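PDB 1P35: early 35 kDa protein from Autographa californica nucleopolyhedrovirus, which blocks host-cell apoptosis during infection by inhibiting caspases, and also suppresses the host's antiviral RNA interference response. Local coordinates for residues V10-I15 against E192-A197; K22-L27 against S167-P172; T39-M44 against H121-K126; K243-T248 against W261-N266. One frame throughout, in Å; residues are numbered along the deposited sequence.

Contact 1. Residues V10-I15 against E192-A197; sequences VSQTII and EYDVVA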
loop_
_atom_site.group_PDB
_atom_site.type_symbol
_atom_site.label_atom_id
_atom_site.label_comp_id
_atom_site.label_asym_id
_atom_site.label_seq_id
_atom_site.Cartn_x
_atom_site.Cartn_y
_atom_site.Cartn_z
ATOM N N VAL A 10 -6.242 -3.019 22.441
ATOM C CA VAL A 10 -6.272 -2.310 21.183
ATOM C C VAL A 10 -4.964 -1.617 20.912
ATOM O O VAL A 10 -4.191 -1.412 21.822
ATOM C CB VAL A 10 -7.407 -1.189 21.194
ATOM C CG1 VAL A 10 -7.196 -0.186 22.351
ATOM C CG2 VAL A 10 -7.394 -0.421 19.895
ATOM N N SER A 11 -4.738 -1.263 19.641
ATOM C CA SER A 11 -3.570 -0.475 19.211
ATOM C C SER A 11 -3.808 0.110 17.830
ATOM O O SER A 11 -4.856 -0.110 17.213
ATOM C CB SER A 11 -2.262 -1.304 19.182
ATOM O OG SER A 11 -2.218 -2.268 18.137
ATOM N N GLN A 12 -2.854 0.900 17.361
ATOM C CA GLN A 12 -2.924 1.448 16.022
ATOM C C GLN A 12 -4.257 2.117 15.616
ATOM O O GLN A 12 -4.873 1.751 14.595
ATOM C CB GLN A 12 -2.605 0.342 15.007
ATOM C CG GLN A 12 -1.298 -0.428 15.235
ATOM C CD GLN A 12 -1.258 -1.702 14.385
ATOM O OE1 GLN A 12 -1.006 -1.666 13.166
ATOM N NE2 GLN A 12 -1.572 -2.833 15.024
ATOM N N THR A 13 -4.661 3.127 16.381
ATOM C CA THR A 13 -5.866 3.867 16.103
ATOM C C THR A 13 -5.518 4.999 15.121
ATOM O O THR A 13 -4.544 5.732 15.302
ATOM C CB THR A 13 -6.488 4.411 17.435
ATOM O OG1 THR A 13 -6.823 3.298 18.286
ATOM C CG2 THR A 13 -7.755 5.192 17.173
ATOM N N ILE A 14 -6.317 5.104 14.067
ATOM C CA ILE A 14 -6.150 6.121 13.034
ATOM C C ILE A 14 -7.464 6.882 12.912
ATOM O O ILE A 14 -8.520 6.278 12.760
ATOM C CB ILE A 14 -5.798 5.448 11.702
ATOM C CG1 ILE A 14 -4.565 4.548 11.924
ATOM C CG2 ILE A 14 -5.448 6.482 10.661
ATOM C CD1 ILE A 14 -4.103 3.815 10.681
ATOM N N ILE A 15 -7.376 8.212 12.909
ATOM C CA ILE A 15 -8.524 9.068 12.903
ATOM C C ILE A 15 -8.398 10.172 11.911
ATOM O O ILE A 15 -7.312 10.707 11.718
ATOM C CB ILE A 15 -8.666 9.754 14.280
ATOM C CG1 ILE A 15 -8.893 8.710 15.368
ATOM C CG2 ILE A 15 -9.729 10.870 14.228
ATOM C CD1 ILE A 15 -8.802 9.347 16.804
ATOM N N GLU A 192 -1.880 4.386 27.952
ATOM C CA GLU A 192 -0.942 4.187 26.824
ATOM C C GLU A 192 -1.637 4.672 25.594
ATOM O O GLU A 192 -2.812 4.373 25.416
ATOM C CB GLU A 192 -0.618 2.698 26.607
ATOM C CG GLU A 192 0.147 1.991 27.711
ATOM C CD GLU A 192 0.384 0.515 27.416
ATOM O OE1 GLU A 192 1.306 0.184 26.640
ATOM O OE2 GLU A 192 -0.370 -0.317 27.948
ATOM N N TYR A 193 -0.941 5.438 24.759
ATOM C CA TYR A 193 -1.536 5.909 23.507
ATOM C C TYR A 193 -0.794 5.405 22.273
ATOM O O TYR A 193 0.389 5.189 22.306
ATOM C CB TYR A 193 -1.535 7.404 23.419
ATOM C CG TYR A 193 -2.420 8.124 24.374
ATOM C CD1 TYR A 193 -2.033 8.337 25.715
ATOM C CD2 TYR A 193 -3.614 8.704 23.914
ATOM C CE1 TYR A 193 -2.815 9.133 26.567
ATOM C CE2 TYR A 193 -4.390 9.491 24.740
ATOM C CZ TYR A 193 -4.003 9.719 26.056
ATOM O OH TYR A 193 -4.803 10.563 26.807
ATOM N N ASP A 194 -1.535 5.180 21.188
ATOM C CA ASP A 194 -0.960 4.753 19.923
ATOM C C ASP A 194 -2.017 5.129 18.895
ATOM O O ASP A 194 -2.872 4.311 18.513
ATOM C CB ASP A 194 -0.661 3.244 19.860
ATOM C CG ASP A 194 0.037 2.874 18.553
ATOM O OD1 ASP A 194 0.633 3.812 17.938
ATOM O OD2 ASP A 194 0.011 1.699 18.146
ATOM N N VAL A 195 -1.926 6.380 18.444
ATOM C CA VAL A 195 -2.917 6.935 17.550
ATOM C C VAL A 195 -2.313 8.105 16.743
ATOM O O VAL A 195 -1.365 8.768 17.202
ATOM C CB VAL A 195 -4.125 7.442 18.441
ATOM C CG1 VAL A 195 -3.610 8.557 19.501
ATOM C CG2 VAL A 195 -5.226 7.982 17.603
ATOM N N VAL A 196 -2.818 8.278 15.519
ATOM C CA VAL A 196 -2.455 9.380 14.631
ATOM C C VAL A 196 -3.823 9.935 14.212
ATOM O O VAL A 196 -4.815 9.189 14.175
ATOM C CB VAL A 196 -1.620 8.940 13.359
ATOM C CG1 VAL A 196 -0.267 8.363 13.775
ATOM C CG2 VAL A 196 -2.346 7.877 12.574
ATOM N N ALA A 197 -3.874 11.249 13.978
ATOM C CA ALA A 197 -5.067 11.934 13.562
ATOM C C ALA A 197 -4.747 13.080 12.592
ATOM O O ALA A 197 -3.676 13.736 12.642
ATOM C CB ALA A 197 -5.836 12.475 14.757
HETATM O O HOH W 1 -4.716 2.567 19.803
#
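T13 and V195 are partners in a parallel pairing of strands 10-21 and 191-199, close to the centre of the chain, where residues far apart in sequence become neighbours in the β-structure. The backbone bonds alternate as parallel strands require: T13 N gives its hydrogen to D194 O, V196 N to T13 O, and I15 N to V196 O at 3.0 Å. At the upstream end a carboxylate takes over from the backbone. D194 holds CG anti to its own N (chi1 -176°), which carries OD2 across to Q12 N, 3.1 Å away; the N-H arrives from above the carboxylate plane, 59° out of it. D194 with V195 forms a classic β bulge against L281 of strand 276-282, another neighbour of strand 191-199. One water joins T13 OG1 to D194 O, at 2.8 Å from the latter, so this carbonyl accepts both the water and T13 N. On the face of T13, I15, V195 and A197, V195 CG2 touches T13 CG2 at 3.8 Å and I15 CD1 at 3.9 Å. On the other face I14 and V196 run side by side, their CG2 methyls 3.9 Å apart, against helix 62-74, whose I66 packs on I14 and V70 on V196. Both carboxylate oxygens of D194 are engaged, OD2 by Q12 N and OD1 by H282 ND1, which fixes the group's rotation at the polar end of a largely apolar pairing.

Contact 2. Residues K22-L27 against S167-P172; sequences KQTREL and SFEYNP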
loop_
_atom_site.group_PDB
_atom_site.type_symbol
_atom_site.label_atom_id
_atom_site.label_comp_id
_atom_site.label_asym_id
_atom_site.label_seq_id
_atom_site.Cartn_x
_atom_site.Cartn_y
_atom_site.Cartn_z
ATOM N N LYS A 22 -20.556 23.559 5.364
ATOM C CA LYS A 22 -20.785 24.490 6.457
ATOM C C LYS A 22 -21.427 23.880 7.726
ATOM O O LYS A 22 -21.207 24.396 8.822
ATOM C CB LYS A 22 -21.604 25.714 5.958
ATOM C CG LYS A 22 -21.736 26.833 6.999
ATOM C CD LYS A 22 -22.358 28.118 6.443
ATOM C CE LYS A 22 -22.418 29.228 7.517
ATOM N NZ LYS A 22 -22.858 30.575 6.988
ATOM N N GLN A 23 -22.214 22.809 7.615
ATOM C CA GLN A 23 -22.797 22.250 8.846
ATOM C C GLN A 23 -22.643 20.767 9.014
ATOM O O GLN A 23 -23.387 20.149 9.761
ATOM C CB GLN A 23 -24.277 22.541 8.981
ATOM C CG GLN A 23 -25.147 22.000 7.903
ATOM C CD GLN A 23 -25.345 23.037 6.844
ATOM O OE1 GLN A 23 -25.283 24.213 7.140
ATOM N NE2 GLN A 23 -25.602 22.618 5.612
ATOM N N THR A 24 -21.671 20.204 8.320
ATOM C CA THR A 24 -21.442 18.789 8.401
ATOM C C THR A 24 -19.952 18.524 8.431
ATOM O O THR A 24 -19.161 19.246 7.785
ATOM C CB THR A 24 -22.041 18.060 7.159
ATOM O OG1 THR A 24 -23.367 18.557 6.879
ATOM C CG2 THR A 24 -22.063 16.548 7.406
ATOM N N ARG A 25 -19.564 17.493 9.176
ATOM C CA ARG A 25 -18.157 17.077 9.224
ATOM C C ARG A 25 -18.177 15.554 9.210
ATOM O O ARG A 25 -19.225 14.945 9.484
ATOM C CB ARG A 25 -17.417 17.611 10.489
ATOM C CG ARG A 25 -17.234 19.121 10.552
ATOM C CD ARG A 25 -16.448 19.548 11.808
ATOM N NE ARG A 25 -15.126 18.917 11.861
ATOM C CZ ARG A 25 -13.999 19.507 11.450
ATOM N NH1 ARG A 25 -14.019 20.736 10.961
ATOM N NH2 ARG A 25 -12.842 18.867 11.512
ATOM N N GLU A 26 -17.048 14.939 8.846
ATOM C CA GLU A 26 -16.981 13.482 8.813
ATOM C C GLU A 26 -15.848 12.938 9.704
ATOM O O GLU A 26 -14.737 13.481 9.750
ATOM C CB GLU A 26 -16.794 12.975 7.369
ATOM C CG GLU A 26 -16.646 11.456 7.271
ATOM C CD GLU A 26 -16.123 11.017 5.894
ATOM O OE1 GLU A 26 -15.018 11.435 5.534
ATOM O OE2 GLU A 26 -16.807 10.256 5.173
ATOM N N LEU A 27 -16.177 11.894 10.450
ATOM C CA LEU A 27 -15.249 11.242 11.310
ATOM C C LEU A 27 -14.988 9.842 10.758
ATOM O O LEU A 27 -15.931 9.093 10.529
ATOM C CB LEU A 27 -15.801 11.106 12.737
ATOM C CG LEU A 27 -14.847 10.251 13.583
ATOM C CD1 LEU A 27 -13.549 11.058 13.805
ATOM C CD2 LEU A 27 -15.446 9.908 14.951
ATOM N N SER A 167 -17.025 5.098 9.797
ATOM C CA SER A 167 -16.995 6.462 9.326
ATOM C C SER A 167 -18.435 6.966 9.253
ATOM O O SER A 167 -19.343 6.213 8.960
ATOM C CB SER A 167 -16.295 6.570 7.964
ATOM O OG SER A 167 -16.822 5.654 7.018
ATOM N N PHE A 168 -18.641 8.244 9.523
ATOM C CA PHE A 168 -19.980 8.766 9.493
ATOM C C PHE A 168 -19.917 10.296 9.431
ATOM O O PHE A 168 -18.868 10.896 9.734
ATOM C CB PHE A 168 -20.753 8.257 10.743
ATOM C CG PHE A 168 -20.155 8.737 12.083
ATOM C CD1 PHE A 168 -20.160 10.090 12.426
ATOM C CD2 PHE A 168 -19.523 7.836 12.941
ATOM C CE1 PHE A 168 -19.524 10.546 13.611
ATOM C CE2 PHE A 168 -18.894 8.261 14.114
ATOM C CZ PHE A 168 -18.892 9.632 14.444
ATOM N N GLU A 169 -21.004 10.914 8.972
ATOM C CA GLU A 169 -21.083 12.366 8.947
ATOM C C GLU A 169 -21.942 12.818 10.113
ATOM O O GLU A 169 -22.896 12.145 10.506
ATOM C CB GLU A 169 -21.708 12.889 7.656
ATOM C CG GLU A 169 -20.740 12.953 6.513
ATOM C CD GLU A 169 -21.416 13.214 5.198
ATOM O OE1 GLU A 169 -22.287 14.090 5.169
ATOM O OE2 GLU A 169 -21.063 12.571 4.192
ATOM N N TYR A 170 -21.582 13.947 10.687
ATOM C CA TYR A 170 -22.370 14.480 11.777
ATOM C C TYR A 170 -22.484 16.009 11.613
ATOM O O TYR A 170 -21.774 16.634 10.776
ATOM C CB TYR A 170 -21.750 14.099 13.129
ATOM C CG TYR A 170 -20.342 14.634 13.346
ATOM C CD1 TYR A 170 -19.272 14.174 12.597
ATOM C CD2 TYR A 170 -20.088 15.606 14.323
ATOM C CE1 TYR A 170 -17.966 14.677 12.814
ATOM C CE2 TYR A 170 -18.793 16.112 14.543
ATOM C CZ TYR A 170 -17.755 15.662 13.794
ATOM O OH TYR A 170 -16.558 16.320 13.880
ATOM N N ASN A 171 -23.381 16.592 12.401
ATOM C CA ASN A 171 -23.655 18.037 12.400
ATOM C C ASN A 171 -23.175 18.649 13.721
ATOM O O ASN A 171 -23.894 18.660 14.708
ATOM C CB ASN A 171 -25.151 18.215 12.203
ATOM C CG ASN A 171 -25.587 17.668 10.890
ATOM O OD1 ASN A 171 -26.398 16.741 10.810
ATOM N ND2 ASN A 171 -24.998 18.212 9.811
ATOM N N PRO A 172 -21.981 19.248 13.717
ATOM C CA PRO A 172 -21.338 19.875 14.892
ATOM C C PRO A 172 -22.192 20.919 15.592
ATOM O O PRO A 172 -22.778 21.795 14.950
ATOM C CB PRO A 172 -20.068 20.504 14.305
ATOM C CG PRO A 172 -19.851 19.727 13.017
ATOM C CD PRO A 172 -21.230 19.556 12.488
HETATM O O HOH W 2 -24.023 21.906 12.216
#
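N171 reaches over the end of the strand pair to Q23: its ND2 lies 2.5 Å from Q23 O, a hydrogen bond made within the amide plane of N171 but tilted 30° from the carbonyl plane; a distance this short is doubtful. A water shared by Q23 O and P172 O closes the same end. Beside it, P172 CG rests against CG and CD of R25, 3.6 Å from CD, the two side chains crossing nearly at a right angle. Y170 leaves its backbone between N and the carbonyl carbon (chi1 61°), which brings its ring alongside R25, with OH at the edge of the guanidinium. L27 CB makes an off-centre CH-pi contact with F168, 4.2 Å from the centroid, while L27 CD2 comes within 3.5 Å of F168 CZ. R25, L27, F168 and Y170 belong to an antiparallel ladder between strands 24-33 and 164-170, with hydrogen-bonded pairs R25-Y170 and L27-F168 on either side of the non-hydrogen-bonded pair E26-E169; N171 and P172 lie just beyond its end. The bond from Y170 N to R25 O measures 2.8 Å. T24 CG2 touches E169 OE1 at 3.3 Å, beside the E26-E169 pair. A second shell fixes the charged ends. D17 takes a salt bridge from R25 NH2 through OD1 and a hydrogen bond with Y170 OH through OD2. E26 divides its carboxylate between R16 and K58, near a bound phosphate, and E169 OE1 pairs with R53.

Contact 3. Residues T39-M44 against H121-K126; sequences TKPVLM and HDYTDK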
loop_
_atom_site.group_PDB
_atom_site.type_symbol
_atom_site.label_atom_id
_atom_site.label_comp_id
_atom_site.label_asym_id
_atom_site.label_seq_id
_atom_site.Cartn_x
_atom_site.Cartn_y
_atom_site.Cartn_z
ATOM N N THR A 39 -17.138 -13.530 23.366
ATOM C CA THR A 39 -18.397 -14.142 22.946
ATOM C C THR A 39 -19.472 -13.049 22.785
ATOM O O THR A 39 -20.491 -13.265 22.135
ATOM C CB THR A 39 -18.850 -15.207 23.970
ATOM O OG1 THR A 39 -19.005 -14.591 25.250
ATOM C CG2 THR A 39 -17.797 -16.303 24.087
ATOM N N LYS A 40 -19.230 -11.878 23.368
ATOM C CA LYS A 40 -20.161 -10.735 23.255
ATOM C C LYS A 40 -19.522 -9.575 22.483
ATOM O O LYS A 40 -18.318 -9.548 22.277
ATOM C CB LYS A 40 -20.606 -10.286 24.647
ATOM C CG LYS A 40 -21.406 -11.400 25.322
ATOM C CD LYS A 40 -21.721 -11.118 26.776
ATOM C CE LYS A 40 -22.594 -12.244 27.354
ATOM N NZ LYS A 40 -22.909 -11.932 28.780
ATOM N N PRO A 41 -20.328 -8.620 22.010
ATOM C CA PRO A 41 -19.701 -7.523 21.272
ATOM C C PRO A 41 -18.842 -6.545 22.098
ATOM O O PRO A 41 -18.911 -6.471 23.351
ATOM C CB PRO A 41 -20.894 -6.820 20.630
ATOM C CG PRO A 41 -22.044 -7.926 20.700
ATOM C CD PRO A 41 -21.792 -8.438 22.060
ATOM N N VAL A 42 -18.007 -5.823 21.360
ATOM C CA VAL A 42 -17.156 -4.787 21.908
ATOM C C VAL A 42 -18.026 -3.531 21.701
ATOM O O VAL A 42 -18.564 -3.315 20.606
ATOM C CB VAL A 42 -15.847 -4.633 21.062
ATOM C CG1 VAL A 42 -15.052 -3.426 21.535
ATOM C CG2 VAL A 42 -15.013 -5.903 21.135
ATOM N N LEU A 43 -18.200 -2.747 22.754
ATOM C CA LEU A 43 -18.948 -1.495 22.670
ATOM C C LEU A 43 -17.898 -0.371 22.816
ATOM O O LEU A 43 -17.314 -0.193 23.889
ATOM C CB LEU A 43 -19.964 -1.384 23.813
ATOM C CG LEU A 43 -20.771 -2.662 24.088
ATOM C CD1 LEU A 43 -21.915 -2.409 25.060
ATOM C CD2 LEU A 43 -21.308 -3.189 22.759
ATOM N N MET A 44 -17.603 0.322 21.725
ATOM C CA MET A 44 -16.662 1.423 21.790
ATOM C C MET A 44 -17.480 2.712 21.717
ATOM O O MET A 44 -18.310 2.867 20.841
ATOM C CB MET A 44 -15.669 1.368 20.634
ATOM C CG MET A 44 -14.778 2.611 20.572
ATOM S SD MET A 44 -13.392 2.575 19.397
ATOM C CE MET A 44 -14.218 2.554 17.774
ATOM N N HIS A 121 -27.023 -5.916 24.172
ATOM C CA HIS A 121 -25.820 -6.613 23.686
ATOM C C HIS A 121 -25.434 -7.801 24.537
ATOM O O HIS A 121 -24.312 -8.312 24.487
ATOM C CB HIS A 121 -24.667 -5.608 23.525
ATOM C CG HIS A 121 -24.943 -4.606 22.462
ATOM N ND1 HIS A 121 -25.197 -4.982 21.163
ATOM C CD2 HIS A 121 -25.129 -3.265 22.513
ATOM C CE1 HIS A 121 -25.525 -3.919 20.450
ATOM N NE2 HIS A 121 -25.498 -2.863 21.247
ATOM N N ASP A 122 -26.421 -8.238 25.301
ATOM C CA ASP A 122 -26.325 -9.386 26.171
ATOM C C ASP A 122 -25.440 -9.184 27.405
ATOM O O ASP A 122 -24.973 -10.164 28.000
ATOM C CB ASP A 122 -25.865 -10.605 25.367
ATOM C CG ASP A 122 -26.339 -11.915 25.976
ATOM O OD1 ASP A 122 -27.197 -11.891 26.889
ATOM O OD2 ASP A 122 -25.862 -12.978 25.519
ATOM N N TYR A 123 -25.165 -7.931 27.775
ATOM C CA TYR A 123 -24.398 -7.707 28.998
ATOM C C TYR A 123 -25.433 -7.367 30.045
ATOM O O TYR A 123 -25.969 -6.250 30.064
ATOM C CB TYR A 123 -23.382 -6.560 28.864
ATOM C CG TYR A 123 -22.222 -6.871 27.941
ATOM C CD1 TYR A 123 -21.140 -7.626 28.386
ATOM C CD2 TYR A 123 -22.215 -6.429 26.625
ATOM C CE1 TYR A 123 -20.087 -7.928 27.544
ATOM C CE2 TYR A 123 -21.157 -6.728 25.768
ATOM C CZ TYR A 123 -20.098 -7.477 26.235
ATOM O OH TYR A 123 -19.054 -7.782 25.393
ATOM N N THR A 124 -25.721 -8.335 30.918
ATOM C CA THR A 124 -26.733 -8.140 31.952
ATOM C C THR A 124 -26.307 -8.318 33.401
ATOM O O THR A 124 -27.019 -7.897 34.302
ATOM C CB THR A 124 -27.936 -9.054 31.719
ATOM O OG1 THR A 124 -27.507 -10.420 31.808
ATOM C CG2 THR A 124 -28.540 -8.809 30.323
ATOM N N ASP A 125 -25.164 -8.930 33.652
ATOM C CA ASP A 125 -24.738 -9.119 35.036
ATOM C C ASP A 125 -24.406 -7.791 35.711
ATOM O O ASP A 125 -24.134 -6.789 35.042
ATOM C CB ASP A 125 -23.539 -10.071 35.084
ATOM C CG ASP A 125 -22.410 -9.642 34.170
ATOM O OD1 ASP A 125 -22.658 -9.472 32.955
ATOM O OD2 ASP A 125 -21.271 -9.488 34.668
ATOM N N LYS A 126 -24.427 -7.769 37.036
ATOM C CA LYS A 126 -24.127 -6.528 37.731
ATOM C C LYS A 126 -22.649 -6.169 37.538
ATOM O O LYS A 126 -22.290 -4.996 37.421
ATOM C CB LYS A 126 -24.455 -6.651 39.225
ATOM C CG LYS A 126 -24.717 -5.293 39.902
ATOM C CD LYS A 126 -24.955 -5.402 41.409
ATOM C CE LYS A 126 -23.694 -5.922 42.124
ATOM N NZ LYS A 126 -23.782 -5.901 43.630
#
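Y123 stands against K40 and P41 where the segment leading into strand 42-48 meets the turn between helices 110-120 and 126-135. The first helix ends there in a Schellman motif, with D122, at positive phi, as its C-prime residue. Two hydrogen bonds cross the contact. Y123 OH gives its hydrogen to P41 O, which lies at the edge of the ring and in its plane; the distance of 2.4 Å is very short, and its exact value is doubtful. K40 NZ donates to D122 O at 2.8 Å, which puts a lysine on a carbonyl of the helix-ending turn. The carboxylates of D122 and D125 lie nearby, beyond salt-bridge distance, and would probably favour the ammonium there, although D125 already caps helix 126-135 and bonds S128 OG. The lysine chain also packs. Extended beyond CG, it slides past Y123 in the opposite direction, setting CD over one face of the ring, 4.0 Å from the centroid. Among the other apolar contacts, P41 CD approaches Y123 CE2 at 4.1 Å. F4 meets Y123 edge-to-face, and L118 of helix 110-120 packs on both Y123 and L43. L43 makes an off-centre CH-pi contact with the H121 ring, L43 CD2 lying 3.8 Å from H121 CD2.

Contact 4. Residues K243-T248 against W261-N266; sequences KALEFT and WKIFCN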
loop_
_atom_site.group_PDB
_atom_site.type_symbol
_atom_site.label_atom_id
_atom_site.label_comp_id
_atom_site.label_asym_id
_atom_site.label_seq_id
_atom_site.Cartn_x
_atom_site.Cartn_y
_atom_site.Cartn_z
ATOM N N LYS A 243 7.556 16.340 21.544
ATOM C CA LYS A 243 8.696 15.888 22.293
ATOM C C LYS A 243 9.473 14.991 21.329
ATOM O O LYS A 243 8.886 14.427 20.377
ATOM C CB LYS A 243 8.277 15.112 23.522
ATOM C CG LYS A 243 7.969 15.995 24.699
ATOM C CD LYS A 243 7.468 15.218 25.893
ATOM C CE LYS A 243 7.380 16.164 27.128
ATOM N NZ LYS A 243 7.013 15.375 28.276
ATOM N N ALA A 244 10.783 14.881 21.560
ATOM C CA ALA A 244 11.621 14.054 20.723
ATOM C C ALA A 244 12.661 13.394 21.598
ATOM O O ALA A 244 13.062 13.950 22.609
ATOM C CB ALA A 244 12.311 14.909 19.628
ATOM N N LEU A 245 13.120 12.227 21.180
ATOM C CA LEU A 245 14.122 11.491 21.903
ATOM C C LEU A 245 15.385 11.835 21.153
ATOM O O LEU A 245 15.432 11.710 19.909
ATOM C CB LEU A 245 13.877 9.994 21.813
ATOM C CG LEU A 245 14.945 9.190 22.558
ATOM C CD1 LEU A 245 14.809 9.371 24.105
ATOM C CD2 LEU A 245 14.771 7.750 22.217
ATOM N N GLU A 246 16.404 12.252 21.898
ATOM C CA GLU A 246 17.657 12.654 21.277
ATOM C C GLU A 246 18.877 12.093 21.971
ATOM O O GLU A 246 18.885 11.867 23.162
ATOM C CB GLU A 246 17.754 14.183 21.242
ATOM C CG GLU A 246 16.596 14.824 20.552
ATOM C CD GLU A 246 16.861 16.264 20.225
ATOM O OE1 GLU A 246 18.028 16.609 20.200
ATOM O OE2 GLU A 246 15.918 17.034 19.967
ATOM N N PHE A 247 19.906 11.834 21.189
ATOM C CA PHE A 247 21.125 11.325 21.728
ATOM C C PHE A 247 22.216 11.487 20.694
ATOM O O PHE A 247 21.957 11.980 19.592
ATOM C CB PHE A 247 20.995 9.866 22.162
ATOM C CG PHE A 247 20.532 8.963 21.093
ATOM C CD1 PHE A 247 21.444 8.394 20.217
ATOM C CD2 PHE A 247 19.171 8.713 20.916
ATOM C CE1 PHE A 247 21.008 7.587 19.166
ATOM C CE2 PHE A 247 18.737 7.913 19.879
ATOM C CZ PHE A 247 19.675 7.346 18.992
ATOM N N THR A 248 23.433 11.088 21.072
ATOM C CA THR A 248 24.599 11.198 20.206
ATOM C C THR A 248 25.425 9.908 19.998
ATOM O O THR A 248 25.500 9.054 20.874
ATOM C CB THR A 248 25.524 12.321 20.738
ATOM O OG1 THR A 248 24.933 13.610 20.472
ATOM C CG2 THR A 248 26.871 12.245 20.087
ATOM N N TRP A 261 21.060 12.416 16.701
ATOM C CA TRP A 261 19.801 11.776 16.412
ATOM C C TRP A 261 18.608 12.513 17.030
ATOM O O TRP A 261 18.697 13.108 18.105
ATOM C CB TRP A 261 19.834 10.351 16.919
ATOM C CG TRP A 261 20.863 9.450 16.310
ATOM C CD1 TRP A 261 22.231 9.523 16.466
ATOM C CD2 TRP A 261 20.610 8.221 15.613
ATOM N NE1 TRP A 261 22.829 8.413 15.929
ATOM C CE2 TRP A 261 21.865 7.594 15.401
ATOM C CE3 TRP A 261 19.443 7.582 15.154
ATOM C CZ2 TRP A 261 21.989 6.360 14.755
ATOM C CZ3 TRP A 261 19.569 6.332 14.502
ATOM C CH2 TRP A 261 20.841 5.742 14.319
ATOM N N LYS A 262 17.497 12.518 16.313
ATOM C CA LYS A 262 16.289 13.103 16.829
ATOM C C LYS A 262 15.187 12.194 16.312
ATOM O O LYS A 262 14.804 12.258 15.128
ATOM C CB LYS A 262 16.134 14.550 16.356
ATOM C CG LYS A 262 14.931 15.270 17.008
ATOM C CD LYS A 262 14.836 16.731 16.522
ATOM C CE LYS A 262 13.694 17.466 17.119
ATOM N NZ LYS A 262 13.623 18.868 16.575
ATOM N N ILE A 263 14.706 11.320 17.200
ATOM C CA ILE A 263 13.650 10.364 16.863
ATOM C C ILE A 263 12.444 10.378 17.816
ATOM O O ILE A 263 12.415 11.135 18.790
ATOM C CB ILE A 263 14.217 8.902 16.769
ATOM C CG1 ILE A 263 14.919 8.514 18.054
ATOM C CG2 ILE A 263 15.215 8.834 15.619
ATOM C CD1 ILE A 263 15.318 7.031 18.120
ATOM N N PHE A 264 11.485 9.493 17.525
ATOM C CA PHE A 264 10.205 9.335 18.251
ATOM C C PHE A 264 9.547 10.625 18.584
ATOM O O PHE A 264 9.198 10.862 19.740
ATOM C CB PHE A 264 10.353 8.550 19.539
ATOM C CG PHE A 264 11.165 7.316 19.416
ATOM C CD1 PHE A 264 11.083 6.513 18.288
ATOM C CD2 PHE A 264 11.918 6.878 20.488
ATOM C CE1 PHE A 264 11.730 5.295 18.244
ATOM C CE2 PHE A 264 12.567 5.664 20.455
ATOM C CZ PHE A 264 12.473 4.862 19.330
ATOM N N CYS A 265 9.420 11.499 17.593
ATOM C CA CYS A 265 8.737 12.745 17.823
ATOM C C CYS A 265 7.223 12.507 17.846
ATOM O O CYS A 265 6.628 11.983 16.872
ATOM C CB CYS A 265 9.068 13.780 16.720
ATOM S SG CYS A 265 10.845 14.197 16.617
ATOM N N ASN A 266 6.615 12.940 18.947
ATOM C CA ASN A 266 5.188 12.809 19.184
ATOM C C ASN A 266 4.602 14.172 19.600
ATOM O O ASN A 266 5.211 14.949 20.362
ATOM C CB ASN A 266 4.959 11.758 20.266
ATOM C CG ASN A 266 5.307 10.362 19.787
ATOM O OD1 ASN A 266 4.507 9.724 19.058
ATOM N ND2 ASN A 266 6.510 9.886 20.143
#
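F247 and W261 stack across a β hairpin made by strands 238-249 and 259-271, away from the centre of the chain. From CB, the F247 side chain starts between its backbone N and carbonyl carbon (chi1 56°), a position that swings the ring over W261. CD1 lies 4.0 Å from W261 CD1. CE1, next along this edge, sits over the indole face, 3.4 Å from W261 CG. At the tip, CZ faces the indole bond between CG and CD2, while CE2, on the other edge, meets I263 CD1 in the plane of the ring at 3.9 Å. The result is an offset stack on the five-membered ring, planes 27° apart, and W261 CB lies over the phenyl face as well. W261 is held from outside by T249 OG1, which bonds NE1, and by Y81, edge-to-face. Further along, L245 and I263 exchange two straight backbone bonds, the one from L245 N to I263 O at 2.7 Å, and K243 and N266 form the next hydrogen-bonded pair. Between K243 and L245 the register shifts by one residue, a β bulge. On the opposite face, E246 and K262 run side by side with their charges beyond salt-bridge distance; Y231 serves both, by a hydrogen bond to E246 OE2 and a cation-pi contact with K262, whose NZ bonds Y242 OH. Near the bulge, L245 CD2 meets F264 CD2 at 3.4 Å, and A244 CB lies 3.4 Å from C265 SG.

Overall arrangement
Strand 10-21 of contact 1 pairs antiparallel with strand 24-33 of contact 2; the contact centres are about 21 Å apart, yet they touch where I15 CG2 meets L27 CD1 at 3.8 Å. Contact 1 lies nearest the chain centre, and contacts 2 and 4 lie on opposite sides of that centre, about 36 Å apart between their own centres. Contact 3, its centre about 42 Å from that of contact 4, joins the loop between helices 110-120 and 126-135 to the start of strand 42-48. H282 connects contacts 1 and 4: its side chain bonds D194 and its backbone N bonds N266. The bound phosphate lies beside contact 2, about 4 Å from the side chain of E26, and probably comes from the crystallisation liquor.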